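Local structure of nitrite reductase (Hyphomicrobium denitrificans, 2DV6) at residues A[34-37]-A[42-45]; A[66-71]-A[420-425]; A[100-105]-A[126-131]; A[175-180]-A[325-330]. The protein probably reduces nitrite to nitric oxide with electrons from cytochrome c, as a copper-containing nitrite reductase of the multicopper oxidase family. All blocks are in the same frame, centred on the assembly; numbering follows the deposited sequence.

Interaction 1: A[34-37]-A[42-45]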
loop_
_atom_site.group_PDB
_atom_site.type_symbol
_atom_site.label_atom_id
_atom_site.label_comp_id
_atom_site.label_asym_id
_atom_site.label_seq_id
_atom_site.Cartn_x
_atom_site.Cartn_y
_atom_site.Cartn_z
ATOM N N GLY A 34 1.001 20.138 3.511
ATOM C CA GLY A 34 0.321 19.239 2.603
ATOM C C GLY A 34 -0.676 19.921 1.691
ATOM O O GLY A 34 -0.757 21.142 1.640
ATOM N N ILE A 35 -1.386 19.114 0.918
ATOM C CA ILE A 35 -2.447 19.576 0.053
ATOM C C ILE A 35 -3.722 19.136 0.725
ATOM O O ILE A 35 -3.929 17.938 0.973
ATOM C CB ILE A 35 -2.403 18.936 -1.345
ATOM C CG1 ILE A 35 -1.007 19.057 -2.002
ATOM C CG2 ILE A 35 -3.506 19.516 -2.222
ATOM C CD1 ILE A 35 -0.456 20.482 -2.188
ATOM N N ALA A 36 -4.562 20.098 1.076
ATOM C CA ALA A 36 -5.826 19.761 1.688
ATOM C C ALA A 36 -6.805 20.842 1.362
ATOM O O ALA A 36 -6.414 21.989 1.103
ATOM C CB ALA A 36 -5.687 19.587 3.182
ATOM N N GLU A 37 -8.081 20.467 1.349
ATOM C CA GLU A 37 -9.164 21.329 0.867
ATOM C C GLU A 37 -8.856 22.064 -0.423
ATOM O O GLU A 37 -9.321 23.191 -0.598
ATOM C CB GLU A 37 -9.539 22.362 1.921
ATOM C CG GLU A 37 -10.003 21.816 3.269
ATOM C CD GLU A 37 -10.178 22.959 4.280
ATOM O OE1 GLU A 37 -10.365 24.131 3.835
ATOM O OE2 GLU A 37 -10.116 22.697 5.505
ATOM N N TYR A 42 -0.844 24.333 5.663
ATOM C CA TYR A 42 -0.308 23.644 6.840
ATOM C C TYR A 42 -1.448 22.859 7.458
ATOM O O TYR A 42 -2.607 23.300 7.392
ATOM C CB TYR A 42 0.150 24.636 7.913
ATOM C CG TYR A 42 1.270 25.567 7.516
ATOM C CD1 TYR A 42 0.981 26.859 7.071
ATOM C CD2 TYR A 42 2.614 25.163 7.590
ATOM C CE1 TYR A 42 2.013 27.762 6.713
ATOM C CE2 TYR A 42 3.669 26.067 7.218
ATOM C CZ TYR A 42 3.341 27.370 6.794
ATOM O OH TYR A 42 4.333 28.284 6.446
ATOM N N ILE A 43 -1.124 21.743 8.109
ATOM C CA ILE A 43 -2.150 20.956 8.790
ATOM C C ILE A 43 -1.670 20.732 10.199
ATOM O O ILE A 43 -0.491 20.374 10.404
ATOM C CB ILE A 43 -2.402 19.626 8.064
ATOM C CG1 ILE A 43 -2.773 19.933 6.615
ATOM C CG2 ILE A 43 -3.518 18.819 8.754
ATOM C CD1 ILE A 43 -2.426 18.870 5.618
ATOM N N GLY A 44 -2.552 20.947 11.168
ATOM C CA GLY A 44 -2.172 20.745 12.565
ATOM C C GLY A 44 -2.010 19.264 12.891
ATOM O O GLY A 44 -2.697 18.417 12.313
ATOM N N VAL A 45 -1.086 18.961 13.811
ATOM C CA VAL A 45 -0.880 17.614 14.329
ATOM C C VAL A 45 -1.048 17.586 15.845
ATOM O O VAL A 45 -0.231 18.176 16.555
ATOM C CB VAL A 45 0.544 17.101 13.998
ATOM C CG1 VAL A 45 0.712 15.644 14.478
ATOM C CG2 VAL A 45 0.828 17.237 12.503
#
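Ile43 places its CG1 branch anti to the carbonyl carbon (chi1 -56°) and then stretches it out (chi2 152°), which carries the terminal methyl CD1 across to Gly34 and Ala36. That one methyl makes the side-chain contact with both residues. Ile43 CD1 lies 4.1 Å from the backbone carbon Gly34 CA and equally 4.1 Å from the methyl Ala36 CB, so it is set against two residues two positions apart on their strand.

The lack of a side chain at Gly34 leaves room for CD1: a CB built there would come within 3.1 Å of Ile43 CD1, a tight approach. The interaction is purely apolar and small, burying 124 Å² over both segments, though Gly34 and Ile43 are both buried in the assembly. The backbone pairs identify a beta hairpin. Gly34 bonds to Val41 and Ile43 to Arg32, so Ile43 sits diagonally across from Gly34 and not directly opposite it.

Tyr42 sends its CB away from segment 34-37. Its hydroxyl bonds to Asp78 O and its ring meets Tyr112 edge-to-face, while the side chain also touches the copper ligand Cys114. Gly34 itself is about 6 Å from the side chain of His77, another ligand of that copper. In the sheet, strand 39-45 is outermost within the chain, and strand 27-36 lies between it and strand 64-70.

Interaction 2: A[66-71]-A[420-425]; sequences QVNLVN and RLEHGL
A polar bridge joins the N-terminal cupredoxin-like sandwich, through Gln66 on strand 64-70, to Glu422 in the loop that precedes strand 427-431 near the other end of the chain. The backbones stay well apart, 10.6 Å between Gln66 CA and Glu422 CA, so two long side chains span the gap. Gln66 does this fully extended, with CG anti to the backbone N (chi1 176°).

Its NE2 uses both hydrogens. One goes almost straight from Gln66 NE2 to Asn68 OD1 (2.9 Å, 172° at the hydrogen), in the carbonyl plane and on a lone pair. The other is directed at the carboxylate, 3.0 Å from Gln66 NE2 to Glu422 OE1, with a weak second bond to OE2. OE1 is approached from above the carboxylate plane, 42° out of it, and the two side chains cross at about a right angle. Asn68 OD1 also bonds Thr99 OG1, which should help hold the Asn68 amide, and through it the Gln66 amide, in place. With a leucine in place of Gln66 the amide would be gone, and the Glu422 carboxylate would probably be left without its donor from strand 64-70.

Glu422 has a stronger partner in another chain, Ser264 OG of the third subunit, which bonds OE2; the bridge therefore lies at a subunit boundary. Within the chain, strand 64-70 runs between strands 27-36 and 97-103. Residues 420-422 have helical backbone angles without regular helical bonding, Arg420 O accepts from both His423 N and Leu425 N, and this loop packs against strand 325-328.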
loop_
_atom_site.group_PDB
_atom_site.type_symbol
_atom_site.label_atom_id
_atom_site.label_comp_id
_atom_site.label_asym_id
_atom_site.label_seq_id
_atom_site.Cartn_x
_atom_site.Cartn_y
_atom_site.Cartn_z
ATOM N N GLN A 66 6.591 27.248 20.860
ATOM C CA GLN A 66 7.476 26.414 20.031
ATOM C C GLN A 66 6.648 25.897 18.863
ATOM O O GLN A 66 5.525 25.422 19.048
ATOM C CB GLN A 66 8.088 25.245 20.830
ATOM C CG GLN A 66 8.955 24.281 19.981
ATOM C CD GLN A 66 9.480 23.119 20.784
ATOM O OE1 GLN A 66 9.905 23.299 21.911
ATOM N NE2 GLN A 66 9.467 21.918 20.207
ATOM N N VAL A 67 7.198 26.020 17.663
ATOM C CA VAL A 67 6.530 25.506 16.475
ATOM C C VAL A 67 7.407 24.458 15.798
ATOM O O VAL A 67 8.568 24.709 15.545
ATOM C CB VAL A 67 6.172 26.651 15.492
ATOM C CG1 VAL A 67 5.548 26.093 14.197
ATOM C CG2 VAL A 67 5.161 27.629 16.184
ATOM N N ASN A 68 6.835 23.274 15.534
ATOM C CA ASN A 68 7.555 22.183 14.876
ATOM C C ASN A 68 7.007 22.047 13.452
ATOM O O ASN A 68 5.856 21.699 13.261
ATOM C CB ASN A 68 7.315 20.846 15.573
ATOM C CG ASN A 68 7.695 20.842 17.037
ATOM O OD1 ASN A 68 8.661 21.507 17.479
ATOM N ND2 ASN A 68 6.963 20.024 17.805
ATOM N N LEU A 69 7.835 22.271 12.454
ATOM C CA LEU A 69 7.370 22.196 11.090
ATOM C C LEU A 69 7.919 20.915 10.488
ATOM O O LEU A 69 9.138 20.705 10.507
ATOM C CB LEU A 69 7.925 23.397 10.318
ATOM C CG LEU A 69 7.411 23.836 8.939
ATOM C CD1 LEU A 69 8.531 23.999 7.898
ATOM C CD2 LEU A 69 6.135 23.172 8.401
ATOM N N VAL A 70 7.031 20.076 9.955
ATOM C CA VAL A 70 7.447 18.868 9.235
ATOM C C VAL A 70 6.928 18.938 7.805
ATOM O O VAL A 70 5.754 19.189 7.572
ATOM C CB VAL A 70 6.885 17.568 9.933
ATOM C CG1 VAL A 70 7.336 16.288 9.199
ATOM C CG2 VAL A 70 7.252 17.557 11.425
ATOM N N ASN A 71 7.809 18.681 6.853
ATOM C CA ASN A 71 7.489 18.711 5.453
ATOM C C ASN A 71 6.717 17.425 5.109
ATOM O O ASN A 71 7.203 16.296 5.351
ATOM C CB ASN A 71 8.815 18.844 4.668
ATOM C CG ASN A 71 8.615 18.978 3.186
ATOM O OD1 ASN A 71 7.766 18.304 2.601
ATOM N ND2 ASN A 71 9.434 19.828 2.552
ATOM N N ARG A 420 12.776 13.768 25.807
ATOM C CA ARG A 420 11.678 13.420 26.724
ATOM C C ARG A 420 10.921 14.651 27.282
ATOM O O ARG A 420 9.783 14.505 27.703
ATOM C CB ARG A 420 12.188 12.460 27.811
ATOM C CG ARG A 420 12.709 11.156 27.171
ATOM C CD ARG A 420 13.437 10.206 28.129
ATOM N NE ARG A 420 14.219 9.269 27.323
ATOM C CZ ARG A 420 15.069 8.355 27.789
ATOM N NH1 ARG A 420 15.266 8.167 29.095
ATOM N NH2 ARG A 420 15.731 7.626 26.914
ATOM N N LEU A 421 11.536 15.844 27.264
ATOM C CA LEU A 421 10.849 17.120 27.604
ATOM C C LEU A 421 9.548 17.233 26.812
ATOM O O LEU A 421 8.482 17.601 27.347
ATOM C CB LEU A 421 11.718 18.318 27.240
ATOM C CG LEU A 421 12.932 18.698 28.064
ATOM C CD1 LEU A 421 13.606 19.986 27.493
ATOM C CD2 LEU A 421 12.514 18.903 29.535
ATOM N N GLU A 422 9.604 16.808 25.557
ATOM C CA GLU A 422 8.462 16.959 24.665
ATOM C C GLU A 422 7.485 15.797 24.789
ATOM O O GLU A 422 6.402 15.869 24.242
ATOM C CB GLU A 422 8.942 17.247 23.211
ATOM C CG GLU A 422 10.224 18.216 23.219
ATOM C CD GLU A 422 10.461 19.034 21.912
ATOM O OE1 GLU A 422 9.581 18.987 20.969
ATOM O OE2 GLU A 422 11.538 19.716 21.863
ATOM N N HIS A 423 7.827 14.752 25.551
ATOM C CA HIS A 423 6.902 13.643 25.820
ATOM C C HIS A 423 6.312 13.743 27.229
ATOM O O HIS A 423 5.760 12.762 27.756
ATOM C CB HIS A 423 7.609 12.290 25.690
ATOM C CG HIS A 423 7.881 11.892 24.279
ATOM N ND1 HIS A 423 6.960 11.222 23.506
ATOM C CD2 HIS A 423 8.953 12.106 23.487
ATOM C CE1 HIS A 423 7.450 11.033 22.296
ATOM N NE2 HIS A 423 8.659 11.560 22.257
ATOM N N GLY A 424 6.460 14.915 27.838
ATOM C CA GLY A 424 5.782 15.234 29.092
ATOM C C GLY A 424 6.666 15.273 30.296
ATOM O O GLY A 424 6.168 15.497 31.426
ATOM N N LEU A 425 7.971 15.108 30.089
ATOM C CA LEU A 425 8.894 14.936 31.223
ATOM C C LEU A 425 9.638 16.200 31.685
ATOM O O LEU A 425 10.768 16.472 31.226
ATOM C CB LEU A 425 9.967 13.915 30.899
ATOM C CG LEU A 425 10.228 12.764 31.868
ATOM C CD1 LEU A 425 11.671 12.276 31.830
ATOM C CD2 LEU A 425 9.631 12.854 33.255
HETATM O O HOH W 1 10.620 21.731 23.584
#

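Interaction 3: A[100-105]-A[126-131]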
loop_
_atom_site.group_PDB
_atom_site.type_symbol
_atom_site.label_atom_id
_atom_site.label_comp_id
_atom_site.label_asym_id
_atom_site.label_seq_id
_atom_site.Cartn_x
_atom_site.Cartn_y
_atom_site.Cartn_z
ATOM N N PHE A 100 11.367 25.784 16.007
ATOM C CA PHE A 100 11.778 27.135 16.465
ATOM C C PHE A 100 10.811 27.624 17.521
ATOM O O PHE A 100 9.771 27.012 17.725
ATOM C CB PHE A 100 11.882 28.156 15.300
ATOM C CG PHE A 100 10.532 28.626 14.745
ATOM C CD1 PHE A 100 9.753 27.791 13.952
ATOM C CD2 PHE A 100 10.064 29.925 14.999
ATOM C CE1 PHE A 100 8.508 28.238 13.421
ATOM C CE2 PHE A 100 8.861 30.359 14.501
ATOM C CZ PHE A 100 8.061 29.497 13.704
ATOM N N SER A 101 11.154 28.726 18.178
ATOM C CA SER A 101 10.368 29.263 19.272
ATOM C C SER A 101 10.451 30.774 19.304
ATOM O O SER A 101 11.345 31.387 18.685
ATOM C CB SER A 101 10.840 28.696 20.606
ATOM O OG SER A 101 12.205 29.035 20.839
ATOM N N PHE A 102 9.500 31.379 20.003
ATOM C CA PHE A 102 9.540 32.818 20.276
ATOM C C PHE A 102 8.737 33.088 21.538
ATOM O O PHE A 102 7.879 32.299 21.890
ATOM C CB PHE A 102 8.991 33.619 19.086
ATOM C CG PHE A 102 7.527 33.368 18.810
ATOM C CD1 PHE A 102 7.135 32.333 17.977
ATOM C CD2 PHE A 102 6.550 34.181 19.377
ATOM C CE1 PHE A 102 5.797 32.086 17.720
ATOM C CE2 PHE A 102 5.207 33.946 19.138
ATOM C CZ PHE A 102 4.825 32.896 18.304
ATOM N N VAL A 103 9.033 34.182 22.232
ATOM C CA VAL A 103 8.240 34.577 23.392
ATOM C C VAL A 103 7.115 35.452 22.858
ATOM O O VAL A 103 7.372 36.424 22.127
ATOM C CB VAL A 103 9.069 35.332 24.471
ATOM C CG1 VAL A 103 8.147 35.741 25.642
ATOM C CG2 VAL A 103 10.200 34.444 25.009
ATOM N N ALA A 104 5.878 35.076 23.176
ATOM C CA ALA A 104 4.711 35.802 22.710
ATOM C C ALA A 104 4.505 37.027 23.613
ATOM O O ALA A 104 3.600 37.062 24.441
ATOM C CB ALA A 104 3.477 34.887 22.702
ATOM N N SER A 105 5.378 38.015 23.442
ATOM C CA SER A 105 5.395 39.209 24.294
ATOM C C SER A 105 4.310 40.263 23.986
ATOM O O SER A 105 4.038 41.098 24.852
ATOM C CB SER A 105 6.781 39.860 24.281
ATOM O OG SER A 105 7.149 40.191 22.956
ATOM N N GLY A 126 -1.679 31.066 8.192
ATOM C CA GLY A 126 -2.704 31.028 9.246
ATOM C C GLY A 126 -2.462 32.100 10.321
ATOM O O GLY A 126 -1.655 32.990 10.129
ATOM N N ASN A 127 -3.162 32.023 11.440
ATOM C CA ASN A 127 -2.972 32.992 12.535
ATOM C C ASN A 127 -2.504 32.429 13.853
ATOM O O ASN A 127 -2.844 31.300 14.238
ATOM C CB ASN A 127 -4.266 33.753 12.817
ATOM C CG ASN A 127 -4.793 34.447 11.592
ATOM O OD1 ASN A 127 -4.031 35.065 10.852
ATOM N ND2 ASN A 127 -6.098 34.344 11.355
ATOM N N ILE A 128 -1.723 33.238 14.550
ATOM C CA ILE A 128 -1.425 33.023 15.951
ATOM C C ILE A 128 -2.215 34.119 16.691
ATOM O O ILE A 128 -2.111 35.272 16.326
ATOM C CB ILE A 128 0.097 33.213 16.226
ATOM C CG1 ILE A 128 0.905 32.243 15.371
ATOM C CG2 ILE A 128 0.404 33.056 17.751
ATOM C CD1 ILE A 128 2.364 32.157 15.719
ATOM N N GLN A 129 -3.027 33.751 17.680
ATOM C CA GLN A 129 -3.677 34.707 18.553
ATOM C C GLN A 129 -2.947 34.719 19.894
ATOM O O GLN A 129 -2.935 33.714 20.614
ATOM C CB GLN A 129 -5.117 34.313 18.806
ATOM C CG GLN A 129 -6.113 34.711 17.714
ATOM C CD GLN A 129 -7.521 34.163 18.002
ATOM O OE1 GLN A 129 -7.814 33.662 19.111
ATOM N NE2 GLN A 129 -8.407 34.254 16.990
ATOM N N VAL A 130 -2.325 35.847 20.213
ATOM C CA VAL A 130 -1.756 36.025 21.540
ATOM C C VAL A 130 -2.817 36.708 22.415
ATOM O O VAL A 130 -3.181 37.862 22.154
ATOM C CB VAL A 130 -0.489 36.854 21.509
ATOM C CG1 VAL A 130 0.071 36.973 22.913
ATOM C CG2 VAL A 130 0.545 36.237 20.557
ATOM N N LEU A 131 -3.329 35.988 23.412
ATOM C CA LEU A 131 -4.382 36.498 24.287
ATOM C C LEU A 131 -3.783 37.018 25.578
ATOM O O LEU A 131 -2.720 36.568 25.993
ATOM C CB LEU A 131 -5.403 35.408 24.621
ATOM C CG LEU A 131 -6.212 34.698 23.531
ATOM C CD1 LEU A 131 -6.899 33.460 24.096
ATOM C CD2 LEU A 131 -7.245 35.610 22.955
#
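The Phe102 ring is met obliquely by the Ile128 methyl CD1 at its outer end, and it also meets the ring of Tyr84, the two planes lying at about 40°. The contact lies in the core of a cupredoxin beta-sandwich: strand 97-103 belongs to one sheet and strand 125-131 to the other, and their inward side chains meet between the layers. CD1 of Ile128 is 3.6 Å from Phe102 CZ and 4.0 Å from Phe102 CE1, whereas the remaining ring carbons lie farther off.

The two side chains come from opposite directions, as expected for residues projecting inward from facing sheets. Phe102 reaches inward with CG between the backbone N and the carbonyl carbon (chi1 65°), a crowded position. Ile128 answers with its long branch extended (chi2 -170°), presenting the methyl CD1 foremost. All four contacting residues are buried and the attractions are apolar, with 160 Å² covered in total.

The second pair lies where strand 97-103 gives way to a turn. Ala104 is the centre of an inverse gamma turn, a tight bend with a weak bond from Ser105 N to Val103 O. Ala104 CB still points at strand 125-131, 3.9 Å from Val130 CG2 and 4.0 Å from Val130 CG1. Around them, Ala104 also touches Val59 of strand 57-60 and Val65 of strand 64-70, and Val130 touches Phe110 of strand 108-113. The Val130 methyl CG1, anti to its own backbone nitrogen, lies 3.8 Å from the carbonyl oxygen Ala104 O.

Interaction 4: A[175-180]-A[325-330]; sequences GQLDDN and YFLFNG
The Leu177 side chain lies over one face of the Tyr325 ring, crossing it obliquely, and this is the close-packed half of the contact. Its methyl CD2 is 3.9 Å from the ring centroid and 14° off the normal, a CH-pi interaction with the methyl offset a little toward the rim, nearest to Tyr325 CE1. The CG and CD1 atoms follow across the ring, and Leu177 CD1 goes on to touch Leu327 CD2 at 4.0 Å, where the two leucines cross at about a right angle. With CG anti to the backbone N (chi1 169°), Leu177 brings both methyls to the partner strand and supplies 83 Å² of the 201 Å² buried.

The other half is looser and holds water. Asp178 OD1 stays at the edge of the ring, 4.4 Å from Tyr325 CE2, without bonding to it. A water joins them instead, giving a hydrogen to Asp178 OD1 at 2.8 Å and pairing with Tyr325 OH at 2.7 Å, in the plane of the ring. A phenylalanine in place of Tyr325 would keep the face for Leu177 but would probably leave this water without its link to strand 325-328. The Asp178 carboxylate is steadied from its other oxygen, OD2, by Asp179 N, while Phe305 meets the Tyr325 ring edge-to-face.

The axes of the segments 175-178 and 325-328 approach to 9.9 Å at 113°, consistent with strands of two different sheets. Leu177 and Asp178 together face Thr181, the signature of a classic beta bulge, here at the junction of two cupredoxin-type sheets.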
loop_
_atom_site.group_PDB
_atom_site.type_symbol
_atom_site.label_atom_id
_atom_site.label_comp_id
_atom_site.label_asym_id
_atom_site.label_seq_id
_atom_site.Cartn_x
_atom_site.Cartn_y
_atom_site.Cartn_z
ATOM N N GLY A 175 -7.872 8.080 34.874
ATOM C CA GLY A 175 -7.108 9.215 35.343
ATOM C C GLY A 175 -6.813 10.244 34.264
ATOM O O GLY A 175 -6.823 9.929 33.045
ATOM N N GLN A 176 -6.511 11.472 34.703
ATOM C CA GLN A 176 -6.050 12.510 33.797
ATOM C C GLN A 176 -4.581 12.269 33.409
ATOM O O GLN A 176 -3.681 12.244 34.288
ATOM C CB GLN A 176 -6.159 13.900 34.425
ATOM C CG GLN A 176 -5.677 15.019 33.477
ATOM C CD GLN A 176 -6.067 16.395 33.980
ATOM O OE1 GLN A 176 -5.196 17.228 34.275
ATOM N NE2 GLN A 176 -7.376 16.631 34.114
ATOM N N LEU A 177 -4.348 12.164 32.102
ATOM C CA LEU A 177 -3.005 11.947 31.579
ATOM C C LEU A 177 -2.414 13.284 31.047
ATOM O O LEU A 177 -1.208 13.517 31.086
ATOM C CB LEU A 177 -3.061 10.892 30.450
ATOM C CG LEU A 177 -1.794 10.684 29.562
ATOM C CD1 LEU A 177 -0.567 10.385 30.446
ATOM C CD2 LEU A 177 -2.027 9.531 28.601
ATOM N N ASP A 178 -3.276 14.153 30.536
ATOM C CA ASP A 178 -2.857 15.452 30.001
ATOM C C ASP A 178 -4.149 16.231 29.876
ATOM O O ASP A 178 -5.236 15.685 30.092
ATOM C CB ASP A 178 -2.214 15.254 28.628
ATOM C CG ASP A 178 -1.383 16.455 28.154
ATOM O OD1 ASP A 178 -0.676 16.266 27.124
ATOM O OD2 ASP A 178 -1.411 17.560 28.778
ATOM N N ASP A 179 -4.058 17.497 29.516
ATOM C CA ASP A 179 -5.252 18.295 29.262
ATOM C C ASP A 179 -6.127 17.563 28.240
ATOM O O ASP A 179 -5.647 17.156 27.165
ATOM C CB ASP A 179 -4.814 19.657 28.710
ATOM C CG ASP A 179 -5.975 20.621 28.510
ATOM O OD1 ASP A 179 -6.042 21.237 27.409
ATOM O OD2 ASP A 179 -6.803 20.772 29.437
ATOM N N ASN A 180 -7.401 17.361 28.584
ATOM C CA ASN A 180 -8.368 16.751 27.687
ATOM C C ASN A 180 -7.975 15.302 27.292
ATOM O O ASN A 180 -8.375 14.785 26.244
ATOM C CB ASN A 180 -8.590 17.685 26.477
ATOM C CG ASN A 180 -9.836 17.341 25.664
ATOM O OD1 ASN A 180 -10.707 16.585 26.113
ATOM N ND2 ASN A 180 -9.926 17.892 24.449
ATOM N N TYR A 325 4.578 8.700 26.306
ATOM C CA TYR A 325 4.595 9.649 27.408
ATOM C C TYR A 325 5.694 9.263 28.376
ATOM O O TYR A 325 5.859 8.079 28.683
ATOM C CB TYR A 325 3.256 9.665 28.145
ATOM C CG TYR A 325 2.099 10.238 27.327
ATOM C CD1 TYR A 325 1.415 9.457 26.396
ATOM C CD2 TYR A 325 1.682 11.565 27.509
ATOM C CE1 TYR A 325 0.354 10.000 25.642
ATOM C CE2 TYR A 325 0.650 12.108 26.762
ATOM C CZ TYR A 325 -0.011 11.343 25.850
ATOM O OH TYR A 325 -1.045 11.915 25.142
ATOM N N PHE A 326 6.454 10.254 28.836
ATOM C CA PHE A 326 7.416 10.067 29.912
ATOM C C PHE A 326 6.956 11.047 30.998
ATOM O O PHE A 326 6.713 12.253 30.684
ATOM C CB PHE A 326 8.818 10.488 29.497
ATOM C CG PHE A 326 9.558 9.487 28.689
ATOM C CD1 PHE A 326 10.371 8.550 29.316
ATOM C CD2 PHE A 326 9.483 9.509 27.311
ATOM C CE1 PHE A 326 11.104 7.616 28.561
ATOM C CE2 PHE A 326 10.217 8.592 26.563
ATOM C CZ PHE A 326 11.018 7.646 27.209
ATOM N N LEU A 327 6.844 10.556 32.232
ATOM C CA LEU A 327 6.099 11.279 33.248
ATOM C C LEU A 327 6.777 11.345 34.616
ATOM O O LEU A 327 7.341 10.333 35.078
ATOM C CB LEU A 327 4.777 10.563 33.432
ATOM C CG LEU A 327 3.487 10.797 32.620
ATOM C CD1 LEU A 327 3.482 11.876 31.516
ATOM C CD2 LEU A 327 2.879 9.471 32.228
ATOM N N PHE A 328 6.716 12.526 35.265
ATOM C CA PHE A 328 7.074 12.648 36.674
ATOM C C PHE A 328 5.742 12.547 37.425
ATOM O O PHE A 328 4.810 13.253 37.108
ATOM C CB PHE A 328 7.757 13.995 37.015
ATOM C CG PHE A 328 9.203 14.099 36.567
ATOM C CD1 PHE A 328 10.081 13.021 36.726
ATOM C CD2 PHE A 328 9.699 15.308 36.012
ATOM C CE1 PHE A 328 11.438 13.117 36.306
ATOM C CE2 PHE A 328 11.026 15.401 35.616
ATOM C CZ PHE A 328 11.893 14.292 35.738
ATOM N N ASN A 329 5.655 11.666 38.421
ATOM C CA ASN A 329 4.471 11.642 39.309
ATOM C C ASN A 329 3.133 11.631 38.574
ATOM O O ASN A 329 2.230 12.434 38.889
ATOM C CB ASN A 329 4.558 12.770 40.359
ATOM C CG ASN A 329 5.699 12.553 41.330
ATOM O OD1 ASN A 329 6.619 11.810 41.014
ATOM N ND2 ASN A 329 5.650 13.174 42.527
ATOM N N GLY A 330 3.034 10.753 37.556
ATOM C CA GLY A 330 1.740 10.313 37.036
ATOM C C GLY A 330 1.170 10.923 35.773
ATOM O O GLY A 330 0.393 10.279 35.070
HETATM O O HOH W 2 -1.672 14.522 25.221
#

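Interactions 1, 2 and 3 share the sheet that contains strands 27-36, 64-70 and 97-103. Tyr42 CE2 of interaction 1 packs 4.0 Å from Leu69 CD2 of interaction 2, and Val67 N probably donates to Phe100 O of interaction 3 at 2.8 Å. Interaction 2 leads from this sheet to interaction 4, where Phe326 N probably bonds to His423 O at 2.8 Å; interactions 1 and 4 have centres 28 Å apart and do not touch. The copper bound by His77, Cys114, His119 and Met124 lies about 9 Å from Gly34 of interaction 1. The side chain of Glu422 is about 13 Å from a bound copper, and interactions 2, 3 and 4 lie away from the metal sites.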